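PDB 3OOQ: amidohydrolase from Thermotoga maritima, which probably acts as a metal-dependent hydrolase of the amidohydrolase family, perhaps with allantoinase activity. Local coordinates for residues K187-K192 and K209-E214; K145-L150 and K219-R224; L68-V73 and Q100-E105. All blocks are in the same frame, centred on the assembly; numbering follows the deposited sequence.

Contact 1 (K187-K192 and K209-E214); sequences KNYMKK and KMEVGE
A chi1 of 179° at Tyr189 swings the ring away from its own backbone N and out toward helix 208-217, beneath Met210, whose side chain lies over the ring face, with CG 3.6 Å from Tyr189 CD2. Met210, a selenomethionine like Met190, then bends twice, so its selenium reaches only an oblique position, 5.1 Å from the centroid of the Tyr189 ring, in a Met-aromatic contact. At the far end of the ring, Tyr189 OH donates to Glu211 OE1 at 2.6 Å; the oxygen lies in the ring plane and is met on its anti side, with ring and carboxylate planes 79° apart. Tyr189 OH also accepts from Asp207 N. Glu214, extended, brings OE1 to the ring edge, 3.6 Å from Tyr189 CE1, and its CG packs 3.9 Å from Met190 CG. Lys193 forms salt bridges with both glutamates, and Arg218 forms another with Glu214. A leucine in place of Tyr189 would probably leave Glu211 OE1 without its hydroxyl donor and Met210 without a flat surface to pack on. The axes of segments 187-192 and 209-214, 9.6 Å apart, cross at -93°, an orthogonal helix packing within the helical excursion of a beta-alpha-beta crossover.

Contact 2 (K145-L150 and K219-R224); sequences KDPAGL and KKIPAR
Leu150 and Ala223 form a parallel beta bridge, their CA atoms 4.9 Å apart, where strand 143-153 meets the start of strand 223-227 in the buried strand wall of the amidohydrolase barrel. Two backbone bonds enclose the bridge. Leu150 N donates to Pro222 O at 3.0 Å, and Arg224 N returns a bond to Leu150 O at 2.8 Å. This second one is almost linear at the hydrogen (177°). Ahead of the bridge the side chains of the incoming loop take over. Ile221 points at the other segment: its CG2 touches Pro147 O at 3.5 Å, while chi1 of 53° puts CG1 between backbone N and carbonyl carbon and carries CD1 over Gly149. Met215 and Val216 of helix 208-217 also pack on Ile221. Pro222 CD rests on Ala148 O at 3.3 Å. The backbone passes close to the arginine at Gly149, whose CA lies 4.1 Å from Arg224 CG. The folded Arg224 sends NH1 back to a water that also donates to Ala148 O, while its NE pairs with Glu250 and its NH2 reaches Ala62 O. The guanidinium group thus links strand 223-227 to strand 54-64, to the residue following strand 247-249 and, through water, to Ala148, and its buried charge is probably balanced chiefly by Glu250.

Contact 3 (L68-V73 and Q100-E105); sequences LFEEGV and QDPAIE
The carboxylate of Asp101 meets the backbone amide of Glu71, and the orientation of this one group organises the contact. The first torsion of Asp101 carries the carboxylate away from its own backbone N and places OD1 between two amide donors. Glu71 N reaches Asp101 OD1 at 3.0 Å across the contact, and Ala103 N reaches the same oxygen at 3.0 Å from its own segment. The donors come from opposite faces of the carboxylate plane, 47° and 66° out of it, so OD1 is gripped from above and below. The bond from Ala103 N is a capping bond at the turn leading into helix 103-108. The other oxygen, OD2, accepts from Gly67 N and from a water that also donates to Phe69 O at 2.7 Å.

Around this centre the glutamates are arranged differently. The extended Glu70 runs past Asp101 in the opposite direction, its CG 4.0 Å from Asp101 OD1 and the two carboxylate planes 68° apart; its OE2 ends near the ring of Pro102. Glu71, also extended, points toward the helix start and lays OE1 against Ala103 CB at 3.3 Å. Pro102 fills in beside them, its CG 3.7 Å from Glu71 O. The polar end of Glu71 is served by salt bridges, OE1 with Arg106 and OE2 with Arg278 of a neighbouring subunit, while Glu70 has a weak, long ion pair with Arg229 of a different neighbouring subunit.

Three acidic groups thus gather here, with Glu71 OE1 5.0 Å from Asp101 OD1, but amides meet Asp101 and arginines pair with Glu71. The amide donors and the adjacent helix start would probably stabilise Asp101 as a carboxylate and offset repulsion from Glu71, whose own charge is likely to be compensated by Arg106 and, across the subunit interface, Arg278.

In the fold
Along the chain contact 3 closes first, in the region between strand 54-64 and helix 103-108. Contact 1 is nested inside the loop that contact 2 closes: strand 143-153 leads out through helices 172-198 and 208-217, which meet in contact 1, and returns as strand 223-227, whose first residue pairs with Leu150 in the later part of the former. Contacts 1 and 2 are therefore neighbours without touching, their centres 15 Å and nearest atoms about 4 Å apart. Contact 3 lies apart, its centre 25 Å from that of contact 2 and 36 Å from that of contact 1. Contact 2 belongs to the barrel's strands, whereas contacts 1 and 3 lie farther out, where other subunits reach their segments.

Contact 1 (K187-K192 and K209-E214)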
loop_
_atom_site.group_PDB
_atom_site.type_symbol
_atom_site.label_atom_id
_atom_site.label_comp_id
_atom_site.label_asym_id
_atom_site.label_seq_id
_atom_site.Cartn_x
_atom_site.Cartn_y
_atom_site.Cartn_z
ATOM N N LYS F 187 39.138 -5.960 -2.205
ATOM C CA LYS F 187 40.473 -5.893 -1.615
ATOM C C LYS F 187 40.618 -6.687 -0.322
ATOM O O LYS F 187 41.605 -7.394 -0.159
ATOM C CB LYS F 187 40.932 -4.448 -1.425
ATOM C CG LYS F 187 40.920 -3.652 -2.733
ATOM C CD LYS F 187 42.107 -2.738 -2.881
ATOM C CE LYS F 187 42.051 -1.556 -1.950
ATOM N NZ LYS F 187 43.390 -0.897 -1.849
ATOM N N ASN F 188 39.650 -6.582 0.595
ATOM C CA ASN F 188 39.698 -7.395 1.832
ATOM C C ASN F 188 39.751 -8.887 1.513
ATOM O O ASN F 188 40.508 -9.628 2.112
ATOM C CB ASN F 188 38.493 -7.132 2.734
ATOM C CG ASN F 188 38.491 -5.739 3.320
ATOM O OD1 ASN F 188 39.532 -5.084 3.422
ATOM N ND2 ASN F 188 37.319 -5.278 3.720
ATOM N N TYR F 189 38.921 -9.295 0.562
ATOM C CA TYR F 189 38.786 -10.678 0.116
ATOM C C TYR F 189 40.101 -11.245 -0.425
ATOM O O TYR F 189 40.476 -12.370 -0.104
ATOM C CB TYR F 189 37.741 -10.695 -0.978
ATOM C CG TYR F 189 37.439 -12.016 -1.635
ATOM C CD1 TYR F 189 37.915 -12.300 -2.917
ATOM C CD2 TYR F 189 36.622 -12.958 -1.002
ATOM C CE1 TYR F 189 37.595 -13.526 -3.560
ATOM C CE2 TYR F 189 36.298 -14.165 -1.622
ATOM C CZ TYR F 189 36.778 -14.443 -2.893
ATOM O OH TYR F 189 36.421 -15.645 -3.483
HETATM N N MSE F 190 40.774 -10.461 -1.251
HETATM C CA MSE F 190 42.093 -10.813 -1.746
HETATM C C MSE F 190 43.114 -10.961 -0.623
HETATM O O MSE F 190 43.885 -11.919 -0.621
HETATM C CB MSE F 190 42.556 -9.798 -2.791
HETATM C CG MSE F 190 41.692 -9.829 -4.057
HETATM SE SE MSE F 190 42.115 -8.421 -5.340
HETATM C CE MSE F 190 43.850 -9.101 -5.984
ATOM N N LYS F 191 43.098 -10.039 0.337
ATOM C CA LYS F 191 44.031 -10.105 1.454
ATOM C C LYS F 191 43.756 -11.331 2.319
ATOM O O LYS F 191 44.694 -11.951 2.816
ATOM C CB LYS F 191 43.997 -8.829 2.293
ATOM C CG LYS F 191 44.422 -7.602 1.510
ATOM C CD LYS F 191 44.211 -6.319 2.277
ATOM C CE LYS F 191 44.532 -5.139 1.386
ATOM N NZ LYS F 191 44.198 -3.863 2.065
ATOM N N LYS F 192 42.484 -11.691 2.477
ATOM C CA LYS F 192 42.139 -12.927 3.188
ATOM C C LYS F 192 42.693 -14.157 2.470
ATOM O O LYS F 192 43.212 -15.069 3.111
ATOM C CB LYS F 192 40.629 -13.060 3.393
ATOM C CG LYS F 192 40.069 -12.122 4.447
ATOM C CD LYS F 192 38.556 -12.264 4.520
ATOM C CE LYS F 192 37.912 -11.129 5.304
ATOM N NZ LYS F 192 36.454 -11.003 4.924
ATOM N N LYS F 209 30.571 -13.095 -6.060
ATOM C CA LYS F 209 30.596 -11.643 -6.296
ATOM C C LYS F 209 32.006 -11.061 -6.138
ATOM O O LYS F 209 32.410 -10.184 -6.900
ATOM C CB LYS F 209 29.634 -10.920 -5.335
ATOM C CG LYS F 209 28.145 -11.197 -5.514
ATOM C CD LYS F 209 27.367 -10.333 -4.495
ATOM C CE LYS F 209 25.854 -10.416 -4.624
ATOM N NZ LYS F 209 25.228 -9.199 -3.937
HETATM N N MSE F 210 32.735 -11.549 -5.141
HETATM C CA MSE F 210 34.105 -11.117 -4.898
HETATM C C MSE F 210 35.066 -11.621 -5.974
HETATM O O MSE F 210 36.013 -10.915 -6.336
HETATM C CB MSE F 210 34.605 -11.600 -3.529
HETATM C CG MSE F 210 33.869 -11.074 -2.321
HETATM SE SE MSE F 210 34.037 -9.129 -2.085
HETATM C CE MSE F 210 32.391 -8.625 -2.922
ATOM N N GLU F 211 34.830 -12.836 -6.472
ATOM C CA GLU F 211 35.691 -13.431 -7.500
ATOM C C GLU F 211 35.765 -12.588 -8.782
ATOM O O GLU F 211 36.844 -12.382 -9.304
ATOM C CB GLU F 211 35.289 -14.887 -7.803
ATOM C CG GLU F 211 35.652 -15.871 -6.686
ATOM C CD GLU F 211 37.152 -16.183 -6.631
ATOM O OE1 GLU F 211 37.688 -16.455 -5.543
ATOM O OE2 GLU F 211 37.801 -16.145 -7.687
ATOM N N VAL F 212 34.639 -12.072 -9.266
ATOM C CA VAL F 212 34.629 -11.209 -10.458
ATOM C C VAL F 212 35.322 -9.888 -10.198
ATOM O O VAL F 212 35.980 -9.342 -11.090
ATOM C CB VAL F 212 33.198 -10.805 -10.935
ATOM C CG1 VAL F 212 33.208 -10.613 -12.457
ATOM C CG2 VAL F 212 32.177 -11.806 -10.533
ATOM N N GLY F 213 35.125 -9.342 -8.994
ATOM C CA GLY F 213 35.770 -8.078 -8.618
ATOM C C GLY F 213 37.275 -8.242 -8.649
ATOM O O GLY F 213 38.008 -7.352 -9.110
ATOM N N GLU F 214 37.737 -9.390 -8.160
ATOM C CA GLU F 214 39.166 -9.711 -8.152
ATOM C C GLU F 214 39.706 -9.768 -9.592
ATOM O O GLU F 214 40.803 -9.258 -9.882
ATOM C CB GLU F 214 39.428 -11.014 -7.394
ATOM C CG GLU F 214 40.888 -11.495 -7.462
ATOM C CD GLU F 214 41.175 -12.737 -6.623
ATOM O OE1 GLU F 214 40.244 -13.347 -6.045
ATOM O OE2 GLU F 214 42.351 -13.111 -6.550
#

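Contact 2 (K145-L150 and K219-R224)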
loop_
_atom_site.group_PDB
_atom_site.type_symbol
_atom_site.label_atom_id
_atom_site.label_comp_id
_atom_site.label_asym_id
_atom_site.label_seq_id
_atom_site.Cartn_x
_atom_site.Cartn_y
_atom_site.Cartn_z
ATOM N N LYS F 145 34.491 -14.807 -26.078
ATOM C CA LYS F 145 35.252 -14.390 -24.912
ATOM C C LYS F 145 34.294 -14.209 -23.763
ATOM O O LYS F 145 33.401 -13.363 -23.819
ATOM C CB LYS F 145 35.995 -13.071 -25.180
ATOM C CG LYS F 145 36.836 -12.628 -24.016
ATOM C CD LYS F 145 37.596 -11.357 -24.319
ATOM C CE LYS F 145 38.405 -10.933 -23.108
ATOM N NZ LYS F 145 39.095 -9.647 -23.358
ATOM N N ASP F 146 34.483 -15.013 -22.729
ATOM C CA ASP F 146 33.609 -14.976 -21.568
ATOM C C ASP F 146 34.420 -15.280 -20.325
ATOM O O ASP F 146 35.092 -16.319 -20.279
ATOM C CB ASP F 146 32.513 -16.021 -21.715
ATOM C CG ASP F 146 31.674 -16.155 -20.473
ATOM O OD1 ASP F 146 31.005 -15.177 -20.086
ATOM O OD2 ASP F 146 31.681 -17.244 -19.881
ATOM N N PRO F 147 34.377 -14.387 -19.312
ATOM C CA PRO F 147 33.736 -13.057 -19.298
ATOM C C PRO F 147 34.574 -12.043 -20.076
ATOM O O PRO F 147 35.777 -12.245 -20.235
ATOM C CB PRO F 147 33.747 -12.687 -17.812
ATOM C CG PRO F 147 34.951 -13.411 -17.258
ATOM C CD PRO F 147 34.979 -14.728 -18.007
ATOM N N ALA F 148 33.956 -10.966 -20.549
ATOM C CA ALA F 148 34.673 -9.968 -21.326
ATOM C C ALA F 148 34.788 -8.612 -20.616
ATOM O O ALA F 148 35.564 -7.746 -21.022
ATOM C CB ALA F 148 34.042 -9.812 -22.697
ATOM N N GLY F 149 34.007 -8.426 -19.562
ATOM C CA GLY F 149 33.939 -7.148 -18.864
ATOM C C GLY F 149 32.951 -7.182 -17.700
ATOM O O GLY F 149 32.094 -8.064 -17.637
ATOM N N LEU F 150 33.099 -6.243 -16.767
ATOM C CA LEU F 150 32.154 -6.090 -15.676
ATOM C C LEU F 150 31.444 -4.752 -15.862
ATOM O O LEU F 150 32.072 -3.692 -15.779
ATOM C CB LEU F 150 32.851 -6.157 -14.310
ATOM C CG LEU F 150 31.932 -6.006 -13.073
ATOM C CD1 LEU F 150 30.813 -7.036 -13.118
ATOM C CD2 LEU F 150 32.721 -6.146 -11.766
ATOM N N LYS F 219 43.130 -6.947 -13.346
ATOM C CA LYS F 219 43.123 -6.517 -14.751
ATOM C C LYS F 219 42.939 -7.637 -15.782
ATOM O O LYS F 219 43.332 -7.486 -16.936
ATOM C CB LYS F 219 44.366 -5.687 -15.090
ATOM C CG LYS F 219 44.480 -4.415 -14.286
ATOM C CD LYS F 219 45.611 -3.573 -14.838
ATOM C CE LYS F 219 45.837 -2.338 -14.028
ATOM N NZ LYS F 219 46.681 -1.365 -14.771
ATOM N N LYS F 220 42.315 -8.740 -15.379
ATOM C CA LYS F 220 42.002 -9.803 -16.330
ATOM C C LYS F 220 40.912 -9.344 -17.291
ATOM O O LYS F 220 40.914 -9.713 -18.455
ATOM C CB LYS F 220 41.591 -11.085 -15.610
ATOM C CG LYS F 220 42.711 -11.720 -14.801
ATOM C CD LYS F 220 42.160 -12.886 -13.978
ATOM C CE LYS F 220 43.263 -13.646 -13.230
ATOM N NZ LYS F 220 44.508 -13.781 -14.067
ATOM N N ILE F 221 39.985 -8.522 -16.799
ATOM C CA ILE F 221 38.934 -7.962 -17.652
ATOM C C ILE F 221 38.711 -6.506 -17.283
ATOM O O ILE F 221 38.966 -6.125 -16.139
ATOM C CB ILE F 221 37.573 -8.738 -17.528
ATOM C CG1 ILE F 221 37.123 -8.854 -16.068
ATOM C CG2 ILE F 221 37.665 -10.108 -18.246
ATOM C CD1 ILE F 221 35.672 -9.442 -15.838
ATOM N N PRO F 222 38.243 -5.691 -18.246
ATOM C CA PRO F 222 37.965 -4.299 -17.930
ATOM C C PRO F 222 36.610 -4.080 -17.235
ATOM O O PRO F 222 35.690 -4.887 -17.382
ATOM C CB PRO F 222 37.906 -3.633 -19.308
ATOM C CG PRO F 222 37.449 -4.742 -20.236
ATOM C CD PRO F 222 38.078 -5.987 -19.686
ATOM N N ALA F 223 36.518 -2.960 -16.515
ATOM C CA ALA F 223 35.248 -2.366 -16.155
ATOM C C ALA F 223 34.640 -1.729 -17.407
ATOM O O ALA F 223 35.331 -1.045 -18.181
ATOM C CB ALA F 223 35.439 -1.308 -15.073
ATOM N N ARG F 224 33.345 -1.947 -17.585
ATOM C CA ARG F 224 32.613 -1.310 -18.650
ATOM C C ARG F 224 31.652 -0.337 -17.983
ATOM O O ARG F 224 30.645 -0.757 -17.407
ATOM C CB ARG F 224 31.906 -2.373 -19.504
ATOM C CG ARG F 224 32.849 -3.421 -20.166
ATOM C CD ARG F 224 33.844 -2.791 -21.164
ATOM N NE ARG F 224 33.107 -2.099 -22.230
ATOM C CZ ARG F 224 32.799 -2.619 -23.416
ATOM N NH1 ARG F 224 33.206 -3.839 -23.747
ATOM N NH2 ARG F 224 32.072 -1.918 -24.279
HETATM O O HOH W 1 35.522 -5.090 -22.957
#

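Contact 3 (L68-V73 and Q100-E105)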
loop_
_atom_site.group_PDB
_atom_site.type_symbol
_atom_site.label_atom_id
_atom_site.label_comp_id
_atom_site.label_asym_id
_atom_site.label_seq_id
_atom_site.Cartn_x
_atom_site.Cartn_y
_atom_site.Cartn_z
ATOM N N LEU F 68 19.052 -10.588 -24.983
ATOM C CA LEU F 68 18.627 -10.371 -23.583
ATOM C C LEU F 68 17.223 -9.780 -23.466
ATOM O O LEU F 68 16.469 -10.114 -22.546
ATOM C CB LEU F 68 19.599 -9.442 -22.831
ATOM C CG LEU F 68 20.986 -9.928 -22.434
ATOM C CD1 LEU F 68 21.643 -8.891 -21.538
ATOM C CD2 LEU F 68 20.879 -11.225 -21.668
ATOM N N PHE F 69 16.915 -8.866 -24.375
ATOM C CA PHE F 69 15.641 -8.180 -24.420
ATOM C C PHE F 69 14.987 -8.661 -25.715
ATOM O O PHE F 69 15.112 -8.018 -26.753
ATOM C CB PHE F 69 15.933 -6.672 -24.433
ATOM C CG PHE F 69 14.734 -5.790 -24.251
ATOM C CD1 PHE F 69 13.492 -6.137 -24.774
ATOM C CD2 PHE F 69 14.863 -4.568 -23.584
ATOM C CE1 PHE F 69 12.379 -5.303 -24.617
ATOM C CE2 PHE F 69 13.762 -3.720 -23.429
ATOM C CZ PHE F 69 12.518 -4.093 -23.948
ATOM N N GLU F 70 14.342 -9.822 -25.660
ATOM C CA GLU F 70 13.812 -10.498 -26.862
ATOM C C GLU F 70 12.886 -9.567 -27.644
ATOM O O GLU F 70 12.112 -8.802 -27.042
ATOM C CB GLU F 70 13.046 -11.789 -26.475
ATOM C CG GLU F 70 12.568 -12.623 -27.688
ATOM C CD GLU F 70 11.678 -13.826 -27.350
ATOM O OE1 GLU F 70 11.459 -14.165 -26.165
ATOM O OE2 GLU F 70 11.193 -14.455 -28.311
ATOM N N GLU F 71 12.968 -9.616 -28.969
ATOM C CA GLU F 71 12.144 -8.750 -29.797
ATOM C C GLU F 71 10.752 -9.335 -30.019
ATOM O O GLU F 71 10.586 -10.549 -30.118
ATOM C CB GLU F 71 12.821 -8.431 -31.139
ATOM C CG GLU F 71 12.028 -7.411 -32.011
ATOM C CD GLU F 71 12.849 -6.819 -33.163
ATOM O OE1 GLU F 71 13.841 -7.452 -33.578
ATOM O OE2 GLU F 71 12.504 -5.719 -33.671
ATOM N N GLY F 72 9.762 -8.446 -30.072
ATOM C CA GLY F 72 8.393 -8.799 -30.403
ATOM C C GLY F 72 7.602 -9.511 -29.313
ATOM O O GLY F 72 6.688 -10.272 -29.630
ATOM N N VAL F 73 7.938 -9.271 -28.042
ATOM C CA VAL F 73 7.229 -9.935 -26.930
ATOM C C VAL F 73 6.794 -9.047 -25.744
ATOM O O VAL F 73 5.939 -9.452 -24.955
ATOM C CB VAL F 73 8.039 -11.120 -26.353
ATOM C CG1 VAL F 73 8.243 -12.215 -27.416
ATOM C CG2 VAL F 73 9.358 -10.634 -25.783
ATOM N N GLN F 100 17.634 -17.631 -30.260
ATOM C CA GLN F 100 16.490 -17.603 -31.177
ATOM C C GLN F 100 15.750 -16.271 -31.214
ATOM O O GLN F 100 14.718 -16.167 -31.875
ATOM C CB GLN F 100 15.494 -18.707 -30.852
ATOM C CG GLN F 100 16.123 -20.067 -30.619
ATOM C CD GLN F 100 15.078 -21.051 -30.150
ATOM O OE1 GLN F 100 14.374 -21.655 -30.971
ATOM N NE2 GLN F 100 14.932 -21.185 -28.821
ATOM N N ASP F 101 16.239 -15.268 -30.489
ATOM C CA ASP F 101 15.639 -13.942 -30.546
ATOM C C ASP F 101 15.556 -13.576 -32.032
ATOM O O ASP F 101 16.558 -13.654 -32.729
ATOM C CB ASP F 101 16.521 -12.955 -29.765
ATOM C CG ASP F 101 16.050 -11.502 -29.841
ATOM O OD1 ASP F 101 15.010 -11.173 -30.459
ATOM O OD2 ASP F 101 16.769 -10.665 -29.263
ATOM N N PRO F 102 14.356 -13.226 -32.536
ATOM C CA PRO F 102 14.235 -12.877 -33.971
ATOM C C PRO F 102 15.024 -11.645 -34.394
ATOM O O PRO F 102 15.236 -11.435 -35.600
ATOM C CB PRO F 102 12.726 -12.639 -34.169
ATOM C CG PRO F 102 12.140 -12.515 -32.785
ATOM C CD PRO F 102 13.050 -13.240 -31.843
ATOM N N ALA F 103 15.456 -10.835 -33.421
ATOM C CA ALA F 103 16.326 -9.701 -33.711
ATOM C C ALA F 103 17.665 -10.154 -34.327
ATOM O O ALA F 103 18.336 -9.372 -34.994
ATOM C CB ALA F 103 16.576 -8.881 -32.445
ATOM N N ILE F 104 18.046 -11.406 -34.076
ATOM C CA ILE F 104 19.359 -11.920 -34.469
ATOM C C ILE F 104 19.485 -12.167 -35.973
ATOM O O ILE F 104 20.494 -11.788 -36.579
ATOM C CB ILE F 104 19.769 -13.158 -33.624
ATOM C CG1 ILE F 104 20.116 -12.693 -32.198
ATOM C CG2 ILE F 104 20.983 -13.915 -34.268
ATOM C CD1 ILE F 104 20.206 -13.794 -31.143
ATOM N N GLU F 105 18.466 -12.776 -36.582
ATOM C CA GLU F 105 18.453 -12.943 -38.032
ATOM C C GLU F 105 18.385 -11.557 -38.690
ATOM O O GLU F 105 18.901 -11.339 -39.786
ATOM C CB GLU F 105 17.276 -13.836 -38.472
ATOM C CG GLU F 105 17.393 -14.394 -39.873
ATOM C CD GLU F 105 18.279 -15.643 -39.968
ATOM O OE1 GLU F 105 18.961 -16.012 -38.978
ATOM O OE2 GLU F 105 18.290 -16.259 -41.064
HETATM O O HOH W 2 16.417 -8.209 -29.087
#